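Local coordinates for D-isomer specific 2-hydroxyacid dehydrogenase NAD-binding (Xanthobacter autotrophicus, PDB 4XA8), which binds NADPH and probably catalyses the nicotinamide-dependent interconversion of 2-oxoacids and D-2-hydroxyacids, at residues V52-V57 and R302-G307; S14-G19 and E262-P267; A158-L163 and E181-F186; S24-A29 and Q296-I301. All coordinates share one frame; numbering follows the deposited sequence.

Interaction 1 of 4, residues V52-V57 and R302-G307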
loop_
_atom_site.group_PDB
_atom_site.type_symbol
_atom_site.label_atom_id
_atom_site.label_comp_id
_atom_site.label_asym_id
_atom_site.label_seq_id
_atom_site.Cartn_x
_atom_site.Cartn_y
_atom_site.Cartn_z
ATOM N N VAL A 52 37.601 -6.384 21.556
ATOM C CA VAL A 52 36.419 -5.738 20.985
ATOM C C VAL A 52 36.509 -4.241 21.167
ATOM O O VAL A 52 36.619 -3.740 22.289
ATOM C CB VAL A 52 35.133 -6.230 21.676
ATOM C CG1 VAL A 52 33.937 -5.434 21.206
ATOM C CG2 VAL A 52 34.926 -7.703 21.381
ATOM N N ARG A 53 36.461 -3.517 20.065
ATOM C CA ARG A 53 36.650 -2.074 20.122
ATOM C C ARG A 53 35.487 -1.277 19.539
ATOM O O ARG A 53 35.377 -0.072 19.762
ATOM C CB ARG A 53 37.961 -1.721 19.435
ATOM C CG ARG A 53 39.160 -2.292 20.172
ATOM C CD ARG A 53 40.418 -2.143 19.353
ATOM N NE ARG A 53 40.997 -0.809 19.472
ATOM C CZ ARG A 53 42.110 -0.413 18.855
ATOM N NH1 ARG A 53 42.776 -1.240 18.055
ATOM N NH2 ARG A 53 42.551 0.827 19.027
ATOM N N TYR A 54 34.601 -1.959 18.836
ATOM C CA TYR A 54 33.440 -1.314 18.240
ATOM C C TYR A 54 32.211 -2.154 18.563
ATOM O O TYR A 54 32.302 -3.384 18.602
ATOM C CB TYR A 54 33.664 -1.162 16.729
ATOM C CG TYR A 54 35.133 -1.020 16.342
ATOM C CD1 TYR A 54 35.836 0.170 16.566
ATOM C CD2 TYR A 54 35.833 -2.094 15.798
ATOM C CE1 TYR A 54 37.172 0.290 16.225
ATOM C CE2 TYR A 54 37.176 -1.991 15.467
ATOM C CZ TYR A 54 37.837 -0.801 15.686
ATOM O OH TYR A 54 39.163 -0.717 15.362
ATOM N N ALA A 55 31.091 -1.482 18.841
ATOM C CA ALA A 55 29.801 -2.136 19.082
ATOM C C ALA A 55 28.703 -1.553 18.186
ATOM O O ALA A 55 28.465 -0.346 18.190
ATOM C CB ALA A 55 29.426 -2.007 20.560
ATOM N N LEU A 56 28.069 -2.430 17.407
ATOM C CA LEU A 56 26.922 -2.088 16.579
ATOM C C LEU A 56 25.711 -2.748 17.204
ATOM O O LEU A 56 25.624 -3.970 17.242
ATOM C CB LEU A 56 27.150 -2.606 15.154
ATOM C CG LEU A 56 25.996 -2.475 14.153
ATOM C CD1 LEU A 56 25.708 -1.009 13.954
ATOM C CD2 LEU A 56 26.400 -3.162 12.851
ATOM N N VAL A 57 24.796 -1.950 17.737
ATOM C CA VAL A 57 23.776 -2.490 18.626
ATOM C C VAL A 57 22.383 -1.887 18.475
ATOM O O VAL A 57 22.219 -0.716 18.068
ATOM C CB VAL A 57 24.168 -2.304 20.117
ATOM C CG1 VAL A 57 25.491 -2.950 20.454
ATOM C CG2 VAL A 57 24.193 -0.829 20.470
ATOM N N ARG A 302 37.867 3.363 10.870
ATOM C CA ARG A 302 39.167 3.931 10.521
ATOM C C ARG A 302 39.375 5.332 11.120
ATOM O O ARG A 302 40.466 5.625 11.606
ATOM C CB ARG A 302 39.443 3.871 9.016
ATOM C CG ARG A 302 38.638 4.808 8.141
ATOM C CD ARG A 302 39.505 5.285 6.981
ATOM N NE ARG A 302 40.610 6.106 7.456
ATOM C CZ ARG A 302 40.556 7.416 7.686
ATOM N NH1 ARG A 302 39.432 8.109 7.502
ATOM N NH2 ARG A 302 41.642 8.034 8.125
ATOM N N ARG A 303 38.348 6.179 11.143
ATOM C CA ARG A 303 38.512 7.503 11.761
ATOM C C ARG A 303 38.860 7.420 13.247
ATOM O O ARG A 303 39.767 8.109 13.711
ATOM C CB ARG A 303 37.286 8.379 11.563
ATOM C CG ARG A 303 37.152 8.887 10.138
ATOM C CD ARG A 303 35.736 9.304 9.798
ATOM N NE ARG A 303 35.653 9.993 8.501
ATOM C CZ ARG A 303 35.561 11.310 8.344
ATOM N NH1 ARG A 303 35.488 11.817 7.128
ATOM N NH2 ARG A 303 35.553 12.139 9.392
ATOM N N ILE A 304 38.143 6.574 13.985
ATOM C CA ILE A 304 38.387 6.418 15.414
ATOM C C ILE A 304 39.822 5.895 15.613
ATOM O O ILE A 304 40.536 6.355 16.502
ATOM C CB ILE A 304 37.287 5.542 16.110
ATOM C CG1 ILE A 304 37.225 5.824 17.606
ATOM C CG2 ILE A 304 37.526 4.062 15.925
ATOM C CD1 ILE A 304 36.479 7.091 17.960
ATOM N N GLU A 305 40.259 4.988 14.740
ATOM C CA GLU A 305 41.608 4.431 14.796
ATOM C C GLU A 305 42.727 5.382 14.326
ATOM O O GLU A 305 43.906 5.145 14.610
ATOM C CB GLU A 305 41.664 3.113 14.015
ATOM C CG GLU A 305 40.765 2.016 14.577
ATOM C CD GLU A 305 41.206 1.455 15.928
ATOM O OE1 GLU A 305 40.974 0.250 16.164
ATOM O OE2 GLU A 305 41.771 2.189 16.770
ATOM N N ALA A 306 42.369 6.457 13.625
ATOM C CA ALA A 306 43.340 7.492 13.261
ATOM C C ALA A 306 43.144 8.778 14.070
ATOM O O ALA A 306 43.824 9.772 13.830
ATOM C CB ALA A 306 43.251 7.787 11.775
ATOM N N GLY A 307 42.220 8.764 15.029
ATOM C CA GLY A 307 41.980 9.931 15.877
ATOM C C GLY A 307 41.330 11.074 15.123
ATOM O O GLY A 307 41.556 12.242 15.435
#
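Strand 52-57, the middle strand of the five-stranded parallel sheet of the flavodoxin-like substrate-binding domain, meets the C-terminal part of helix 290-306 here, with R53 and Y54 reaching E305 and I304. The short strand and helix axes come within 10.5 Å and run at 145°, so the two elements are roughly antiparallel. Two successive strand residues face the helix, consistent with the non-extended backbone of R53, whose near-helical psi breaks the usual alternation. The polar link is a salt bridge, with R53 NH2 2.7 Å from E305 OE2. Its geometry is not that of a paired, coplanar bridge: the carboxylate sits over one face of the guanidinium, the two planes are 75° apart, and no N-H is aimed at OE2. Attraction of charge is therefore what the model supports, while R53 NH1 is spent on the carbonyl oxygen of S7. E305 gets there by folding its chain at CB-CG (chi2 -69°). The other carboxylate oxygen, OE1, lies implausibly near the Y54 hydroxyl, and its exact placement is doubtful. One residue earlier on the helix, I304 offers its CG2 branch to the edge of the tyrosine ring, 3.8 Å from Y54 CE1, while the end of the side chain leads away from the strand; I304 also touches P94. G307, with positive phi, completes a Schellman motif at the helix C-terminus. Around this edge, Y54 also touches I301 of the same helix and L73 of strand 73-76, and the backbone of strand 52-57 is bonded to strands 9-13 and 73-76, which flank it in the sheet.

Interaction 2 of 4, residues S14-G19 and E262-P267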
loop_
_atom_site.group_PDB
_atom_site.type_symbol
_atom_site.label_atom_id
_atom_site.label_comp_id
_atom_site.label_asym_id
_atom_site.label_seq_id
_atom_site.Cartn_x
_atom_site.Cartn_y
_atom_site.Cartn_z
ATOM N N SER A 14 21.589 -7.346 18.207
ATOM C CA SER A 14 20.205 -6.879 18.027
ATOM C C SER A 14 19.208 -8.045 18.069
ATOM O O SER A 14 19.460 -9.071 17.485
ATOM C CB SER A 14 20.060 -6.112 16.723
ATOM O OG SER A 14 18.684 -5.787 16.493
ATOM N N ALA A 15 18.092 -7.883 18.772
ATOM C CA ALA A 15 17.004 -8.899 18.731
ATOM C C ALA A 15 16.071 -8.691 17.536
ATOM O O ALA A 15 15.185 -9.532 17.291
ATOM C CB ALA A 15 16.204 -8.852 20.024
ATOM N N VAL A 16 16.257 -7.591 16.799
ATOM C CA VAL A 16 15.331 -7.216 15.712
ATOM C C VAL A 16 16.039 -7.091 14.344
ATOM O O VAL A 16 15.461 -6.591 13.400
ATOM C CB VAL A 16 14.479 -5.957 16.070
ATOM C CG1 VAL A 16 13.642 -6.201 17.305
ATOM C CG2 VAL A 16 15.351 -4.735 16.310
ATOM N N ASP A 17 17.281 -7.557 14.244
ATOM C CA ASP A 17 18.099 -7.449 13.026
ATOM C C ASP A 17 18.898 -8.736 12.890
ATOM O O ASP A 17 19.208 -9.379 13.878
ATOM C CB ASP A 17 19.075 -6.268 13.075
ATOM C CG ASP A 17 18.395 -4.902 13.232
ATOM O OD1 ASP A 17 18.090 -4.281 12.183
ATOM O OD2 ASP A 17 18.257 -4.424 14.392
ATOM N N ILE A 18 19.206 -9.127 11.665
ATOM C CA ILE A 18 19.878 -10.398 11.407
ATOM C C ILE A 18 21.397 -10.197 11.398
ATOM O O ILE A 18 21.967 -9.670 10.411
ATOM C CB ILE A 18 19.472 -11.003 10.053
ATOM C CG1 ILE A 18 17.944 -11.215 9.979
ATOM C CG2 ILE A 18 20.212 -12.329 9.846
ATOM C CD1 ILE A 18 17.359 -11.177 8.563
ATOM N N GLY A 19 22.043 -10.689 12.448
ATOM C CA GLY A 19 23.522 -10.534 12.622
ATOM C C GLY A 19 24.346 -10.945 11.423
ATOM O O GLY A 19 25.221 -10.204 10.965
ATOM N N GLU A 262 5.862 -1.667 22.521
ATOM C CA GLU A 262 6.566 -1.416 23.760
ATOM C C GLU A 262 7.707 -2.393 23.991
ATOM O O GLU A 262 8.794 -1.933 24.340
ATOM C CB GLU A 262 5.632 -1.370 24.961
ATOM C CG GLU A 262 5.163 0.050 25.186
ATOM C CD GLU A 262 4.053 0.140 26.199
ATOM O OE1 GLU A 262 3.976 -0.810 27.056
ATOM O OE2 GLU A 262 3.295 1.164 26.123
ATOM N N VAL A 263 7.487 -3.696 23.765
ATOM C CA VAL A 263 8.555 -4.705 23.865
ATOM C C VAL A 263 8.683 -5.411 22.509
ATOM O O VAL A 263 7.664 -5.789 21.936
ATOM C CB VAL A 263 8.244 -5.737 24.963
ATOM C CG1 VAL A 263 9.341 -6.821 25.036
ATOM C CG2 VAL A 263 8.115 -5.032 26.319
ATOM N N GLU A 264 9.910 -5.524 21.999
ATOM C CA GLU A 264 10.195 -6.098 20.666
ATOM C C GLU A 264 11.352 -7.093 20.692
ATOM O O GLU A 264 12.398 -6.822 21.314
ATOM C CB GLU A 264 10.568 -4.972 19.705
ATOM C CG GLU A 264 9.465 -3.946 19.472
ATOM C CD GLU A 264 9.921 -2.796 18.587
ATOM O OE1 GLU A 264 11.119 -2.778 18.241
ATOM O OE2 GLU A 264 9.114 -1.886 18.257
ATOM N N PRO A 265 11.242 -8.236 20.027
ATOM C CA PRO A 265 10.059 -8.692 19.314
ATOM C C PRO A 265 8.817 -8.737 20.225
ATOM O O PRO A 265 8.921 -9.012 21.430
ATOM C CB PRO A 265 10.437 -10.076 18.863
ATOM C CG PRO A 265 11.927 -10.188 18.984
ATOM C CD PRO A 265 12.383 -9.158 19.936
ATOM N N LEU A 266 7.668 -8.468 19.659
ATOM C CA LEU A 266 6.394 -8.482 20.400
ATOM C C LEU A 266 6.136 -9.804 21.092
ATOM O O LEU A 266 6.110 -10.840 20.443
ATOM C CB LEU A 266 5.245 -8.196 19.449
ATOM C CG LEU A 266 3.846 -8.068 20.054
ATOM C CD1 LEU A 266 3.734 -6.895 20.976
ATOM C CD2 LEU A 266 2.775 -8.039 18.962
ATOM N N PRO A 267 5.960 -9.798 22.425
ATOM C CA PRO A 267 5.882 -11.094 23.073
ATOM C C PRO A 267 4.723 -11.965 22.573
ATOM O O PRO A 267 3.676 -11.451 22.150
ATOM C CB PRO A 267 5.731 -10.727 24.553
ATOM C CG PRO A 267 6.509 -9.454 24.668
ATOM C CD PRO A 267 6.116 -8.710 23.403
#
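S14 OG ties up the loop that carries A15 and V16 against P265: it accepts from V16 N at 3.0 Å, the bond of an ST turn, and donates to D17 OD2 at 2.5 Å. The acceptor uses its anti lone pair, the one turned from OD1. Held this way, the turn after strand 9-13 projects from the substrate-binding domain to the loop after strand 253-258 of the NAD-binding domain, so the contact bridges the two domains of the dehydrogenase. Between the segments everything is van der Waals. A15 CB lies 3.8 Å from P265 CD, and A15 O passes 3.7 Å from P265 CG. The peptide bond before P265 is cis, which turns the chain sharply at E264-P265. E264 turns its carboxylate to its own loop, OE2 accepting from F261 N, and its side chain is about 7 Å from that of D259, an NADPH-binding residue. The second subunit joins in: its Y136 OH is hydrogen-bonded to A15 O, and its W134 packs on both V16 and P265. V16 meets the far loop with one branch alone, CG1, which lies 4.1 Å from E264 CB and 4.2 Å from P265 CD.

Interaction 3 of 4, residues A158-L163 and E181-F186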
loop_
_atom_site.group_PDB
_atom_site.type_symbol
_atom_site.label_atom_id
_atom_site.label_comp_id
_atom_site.label_asym_id
_atom_site.label_seq_id
_atom_site.Cartn_x
_atom_site.Cartn_y
_atom_site.Cartn_z
ATOM N N ALA A 158 7.895 14.680 5.259
ATOM C CA ALA A 158 7.972 14.009 3.940
ATOM C C ALA A 158 6.791 13.074 3.676
ATOM O O ALA A 158 6.244 13.023 2.523
ATOM C CB ALA A 158 9.281 13.252 3.770
ATOM N N ALA A 159 6.360 12.340 4.708
ATOM C CA ALA A 159 5.196 11.443 4.532
ATOM C C ALA A 159 3.937 12.265 4.298
ATOM O O ALA A 159 3.108 11.949 3.397
ATOM C CB ALA A 159 5.041 10.561 5.773
ATOM N N ALA A 160 3.747 13.339 5.062
ATOM C CA ALA A 160 2.561 14.191 4.843
ATOM C C ALA A 160 2.478 14.832 3.424
ATOM O O ALA A 160 1.419 14.827 2.796
ATOM C CB ALA A 160 2.428 15.236 5.920
ATOM N N LEU A 161 3.596 15.318 2.913
ATOM C CA LEU A 161 3.669 15.831 1.536
ATOM C C LEU A 161 3.343 14.752 0.516
ATOM O O LEU A 161 2.620 15.014 -0.481
ATOM C CB LEU A 161 5.068 16.392 1.207
ATOM C CG LEU A 161 5.427 17.701 1.921
ATOM C CD1 LEU A 161 6.937 17.985 1.797
ATOM C CD2 LEU A 161 4.571 18.821 1.386
ATOM N N GLU A 162 3.857 13.540 0.724
ATOM C CA GLU A 162 3.583 12.436 -0.222
ATOM C C GLU A 162 2.109 12.037 -0.214
ATOM O O GLU A 162 1.512 11.801 -1.257
ATOM C CB GLU A 162 4.432 11.196 0.062
ATOM C CG GLU A 162 4.295 10.100 -1.018
ATOM C CD GLU A 162 4.715 10.524 -2.428
ATOM O OE1 GLU A 162 5.634 11.370 -2.590
ATOM O OE2 GLU A 162 4.124 9.975 -3.408
ATOM N N LEU A 163 1.528 11.957 0.970
ATOM C CA LEU A 163 0.077 11.701 1.094
ATOM C C LEU A 163 -0.803 12.724 0.381
ATOM O O LEU A 163 -1.811 12.377 -0.271
ATOM C CB LEU A 163 -0.303 11.604 2.562
ATOM C CG LEU A 163 0.159 10.386 3.348
ATOM C CD1 LEU A 163 -0.080 10.576 4.836
ATOM C CD2 LEU A 163 -0.539 9.119 2.872
ATOM N N GLU A 181 3.153 22.674 2.005
ATOM C CA GLU A 181 2.256 22.929 0.896
ATOM C C GLU A 181 1.256 21.787 0.743
ATOM O O GLU A 181 1.627 20.615 0.719
ATOM C CB GLU A 181 3.077 23.127 -0.381
ATOM C CG GLU A 181 2.254 23.363 -1.630
ATOM C CD GLU A 181 1.335 24.565 -1.515
ATOM O OE1 GLU A 181 1.679 25.539 -0.793
ATOM O OE2 GLU A 181 0.262 24.526 -2.159
ATOM N N GLY A 182 -0.027 22.131 0.686
ATOM C CA GLY A 182 -1.104 21.126 0.592
ATOM C C GLY A 182 -1.455 20.309 1.836
ATOM O O GLY A 182 -2.230 19.323 1.742
ATOM N N VAL A 183 -0.906 20.686 2.998
ATOM C CA VAL A 183 -1.153 19.990 4.257
ATOM C C VAL A 183 -1.765 20.969 5.241
ATOM O O VAL A 183 -1.258 22.066 5.425
ATOM C CB VAL A 183 0.173 19.374 4.831
ATOM C CG1 VAL A 183 -0.053 18.684 6.174
ATOM C CG2 VAL A 183 0.789 18.363 3.838
ATOM N N SER A 184 -2.851 20.570 5.890
ATOM C CA SER A 184 -3.473 21.407 6.924
ATOM C C SER A 184 -2.713 21.198 8.221
ATOM O O SER A 184 -2.876 20.183 8.905
ATOM C CB SER A 184 -4.960 21.083 7.095
ATOM O OG SER A 184 -5.667 21.338 5.897
ATOM N N CYS A 185 -1.876 22.143 8.575
ATOM C CA CYS A 185 -0.995 21.990 9.728
ATOM C C CYS A 185 -1.581 22.615 11.007
ATOM O O CYS A 185 -2.014 23.797 10.969
ATOM C CB CYS A 185 0.353 22.642 9.414
ATOM S SG CYS A 185 1.307 21.850 8.090
ATOM N N PHE A 186 -1.555 21.835 12.107
ATOM C CA PHE A 186 -1.984 22.235 13.420
ATOM C C PHE A 186 -0.738 22.233 14.282
ATOM O O PHE A 186 0.192 21.448 14.066
ATOM C CB PHE A 186 -2.944 21.242 14.055
ATOM C CG PHE A 186 -4.312 21.153 13.392
ATOM C CD1 PHE A 186 -4.470 20.576 12.141
ATOM C CD2 PHE A 186 -5.434 21.650 14.039
ATOM C CE1 PHE A 186 -5.726 20.487 11.571
ATOM C CE2 PHE A 186 -6.695 21.555 13.459
ATOM C CZ PHE A 186 -6.822 20.977 12.233
#
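V183 points its side chain at helix 154-165, and of its two methyls CG2 is the one that lands on the helix, with CG1 held anti to the backbone N (chi1 178°). CG2 meets A160 from the carbonyl end: it is 3.7 Å from A160 O and 4.1 Å from A160 CB, so a single methyl touches both backbone and side chain of the alanine. L161, one residue on, comes at the loop differently. It starts out across the contact, but its isobutyl end comes back, and CD2 settles 3.5 Å from E181 O, a methyl against a carbonyl. The carboxylate arm of E181 leads away, so its share of the contact is largely backbone. A160 is small enough for close approach, with CA atoms of A160 and V183 only 6.9 Å apart, and it also touches V149 and the NADPH-binding L152. Farther round the helix, E162 OE1 forms a salt bridge with R165 of the second subunit. The helix follows strand 146-150 through a glycine-rich turn, G151, G153 and G156, consistent with a Rossmann GxGxxG motif. The contact lies in the first half of the Rossmann fold, joining the helix of its first beta-alpha-beta unit to the lead-in of the outermost strand, 184-187.

Interaction 4 of 4, residues S24-A29 and Q296-I301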
loop_
_atom_site.group_PDB
_atom_site.type_symbol
_atom_site.label_atom_id
_atom_site.label_comp_id
_atom_site.label_asym_id
_atom_site.label_seq_id
_atom_site.Cartn_x
_atom_site.Cartn_y
_atom_site.Cartn_z
ATOM N N SER A 24 28.283 -10.187 6.882
ATOM C CA SER A 24 28.665 -10.327 5.477
ATOM C C SER A 24 28.969 -8.997 4.811
ATOM O O SER A 24 29.959 -8.857 4.098
ATOM C CB SER A 24 27.556 -11.001 4.703
ATOM O OG SER A 24 27.473 -12.333 5.145
ATOM N N ALA A 25 28.104 -8.030 5.065
ATOM C CA ALA A 25 28.234 -6.691 4.508
ATOM C C ALA A 25 29.478 -5.962 5.054
ATOM O O ALA A 25 30.245 -5.348 4.292
ATOM C CB ALA A 25 26.956 -5.878 4.800
ATOM N N LEU A 26 29.689 -6.055 6.357
ATOM C CA LEU A 26 30.857 -5.434 6.992
ATOM C C LEU A 26 32.185 -6.071 6.533
ATOM O O LEU A 26 33.137 -5.373 6.172
ATOM C CB LEU A 26 30.701 -5.511 8.502
ATOM C CG LEU A 26 29.668 -4.544 9.077
ATOM C CD1 LEU A 26 29.330 -5.021 10.484
ATOM C CD2 LEU A 26 30.197 -3.116 9.089
ATOM N N GLN A 27 32.226 -7.391 6.460
ATOM C CA GLN A 27 33.422 -8.079 5.971
ATOM C C GLN A 27 33.636 -7.947 4.460
ATOM O O GLN A 27 34.751 -8.093 4.016
ATOM C CB GLN A 27 33.411 -9.538 6.411
ATOM C CG GLN A 27 33.686 -9.645 7.899
ATOM C CD GLN A 27 33.624 -11.067 8.439
ATOM O OE1 GLN A 27 33.156 -11.992 7.774
ATOM N NE2 GLN A 27 34.074 -11.233 9.665
ATOM N N ALA A 28 32.584 -7.667 3.694
ATOM C CA ALA A 28 32.718 -7.326 2.269
ATOM C C ALA A 28 33.410 -5.981 2.120
ATOM O O ALA A 28 34.392 -5.852 1.371
ATOM C CB ALA A 28 31.355 -7.322 1.556
ATOM N N ALA A 29 32.886 -4.999 2.844
ATOM C CA ALA A 29 33.411 -3.648 2.899
ATOM C C ALA A 29 34.792 -3.531 3.574
ATOM O O ALA A 29 35.557 -2.628 3.229
ATOM C CB ALA A 29 32.422 -2.757 3.613
ATOM N N GLN A 296 29.807 3.406 5.872
ATOM C CA GLN A 296 29.980 4.478 6.870
ATOM C C GLN A 296 30.447 3.932 8.228
ATOM O O GLN A 296 31.187 4.614 8.939
ATOM C CB GLN A 296 28.739 5.393 7.002
ATOM C CG GLN A 296 27.532 4.766 7.709
ATOM C CD GLN A 296 26.219 5.551 7.581
ATOM O OE1 GLN A 296 25.612 5.906 8.582
ATOM N NE2 GLN A 296 25.761 5.790 6.342
ATOM N N ILE A 297 30.070 2.695 8.569
ATOM C CA ILE A 297 30.594 2.057 9.784
ATOM C C ILE A 297 32.115 1.778 9.652
ATOM O O ILE A 297 32.922 2.142 10.540
ATOM C CB ILE A 297 29.815 0.763 10.111
ATOM C CG1 ILE A 297 28.337 1.085 10.351
ATOM C CG2 ILE A 297 30.446 0.057 11.299
ATOM C CD1 ILE A 297 27.405 -0.110 10.329
ATOM N N VAL A 298 32.504 1.131 8.550
ATOM C CA VAL A 298 33.918 0.881 8.252
ATOM C C VAL A 298 34.757 2.172 8.231
ATOM O O VAL A 298 35.875 2.205 8.771
ATOM C CB VAL A 298 34.068 0.021 6.964
ATOM C CG1 VAL A 298 35.503 0.074 6.416
ATOM C CG2 VAL A 298 33.642 -1.410 7.282
ATOM N N GLU A 299 34.217 3.240 7.654
ATOM C CA GLU A 299 34.899 4.555 7.658
ATOM C C GLU A 299 35.034 5.179 9.069
ATOM O O GLU A 299 35.997 5.873 9.349
ATOM C CB GLU A 299 34.192 5.515 6.703
ATOM C CG GLU A 299 34.641 6.959 6.725
ATOM C CD GLU A 299 36.093 7.180 6.306
ATOM O OE1 GLU A 299 36.733 6.263 5.727
ATOM O OE2 GLU A 299 36.582 8.296 6.567
ATOM N N ASN A 300 34.065 4.955 9.935
ATOM C CA ASN A 300 34.153 5.465 11.297
ATOM C C ASN A 300 35.124 4.652 12.141
ATOM O O ASN A 300 35.789 5.181 13.043
ATOM C CB ASN A 300 32.763 5.557 11.948
ATOM C CG ASN A 300 32.078 6.892 11.691
ATOM O OD1 ASN A 300 32.721 7.890 11.294
ATOM N ND2 ASN A 300 30.763 6.931 11.936
ATOM N N ILE A 301 35.237 3.369 11.833
ATOM C CA ILE A 301 36.240 2.535 12.463
ATOM C C ILE A 301 37.615 3.111 12.147
ATOM O O ILE A 301 38.462 3.357 13.056
ATOM C CB ILE A 301 36.097 1.073 11.999
ATOM C CG1 ILE A 301 34.850 0.487 12.689
ATOM C CG2 ILE A 301 37.392 0.284 12.293
ATOM C CD1 ILE A 301 34.500 -0.935 12.312
#
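With L26 CG beside the backbone N (chi1 -74°) and the chain then extended (chi2 163°), the CD2 methyl of L26 is delivered to the side of helix 290-306 that carries I297 and V298. I297 keeps CG2 anti to its own N, and that methyl takes the leucine: L26 CD2 lies 3.9 Å from I297 CG2 and 4.0 Å from I297 CB, the two side chains crossing at about a right angle. V298 works through CG2, which lies against three atoms of two residues, 4.1 Å from A29 CB, 4.1 Å from L26 O and 4.2 Å from L26 CD2. Its other methyl, CG1, is turned to A29 O. The short axes pass 9.9 Å apart at a crossing angle of -57°, and A29, pointing directly at the partner helix, sits where the backbones come closest, its CA 7.0 Å from that of V298. Beyond the pair, L26 also rests on A294, I297 on L56 of the sheet, and V298 on H30 just past the end of helix 19-29. The two helices, far apart in sequence, thus cross over one face of the substrate-binding domain's sheet. With aliphatic carbons making all the side-chain contacts, the fit depends on shape and burial of apolar surface; the polar ends of Q27, Q296 and N300 are bonded to other parts of the chain.

In the fold
Interactions 1, 2 and 4 interlock along the chain: their early segments, 14-19, 24-29 and 52-57, each reach forward to the region 262-307. Interaction 3, whose segments are 18 residues apart, falls wholly between those ends. Interactions 1 and 4 share helix 290-306, have centres 11 Å apart and touch, Y54 CZ lying 3.6 Å from I301 CG2; together they bring the C-terminal helix back to the N-terminal sheet. Interaction 2, with its centre about 24 Å from that of interaction 1, joins the two domains. Interaction 3 stands about 31 Å from interaction 2, centre to centre, in the Rossmann domain. The substrate-binding domain is thus built from both chain ends, with the cofactor-binding domain inserted between them in sequence.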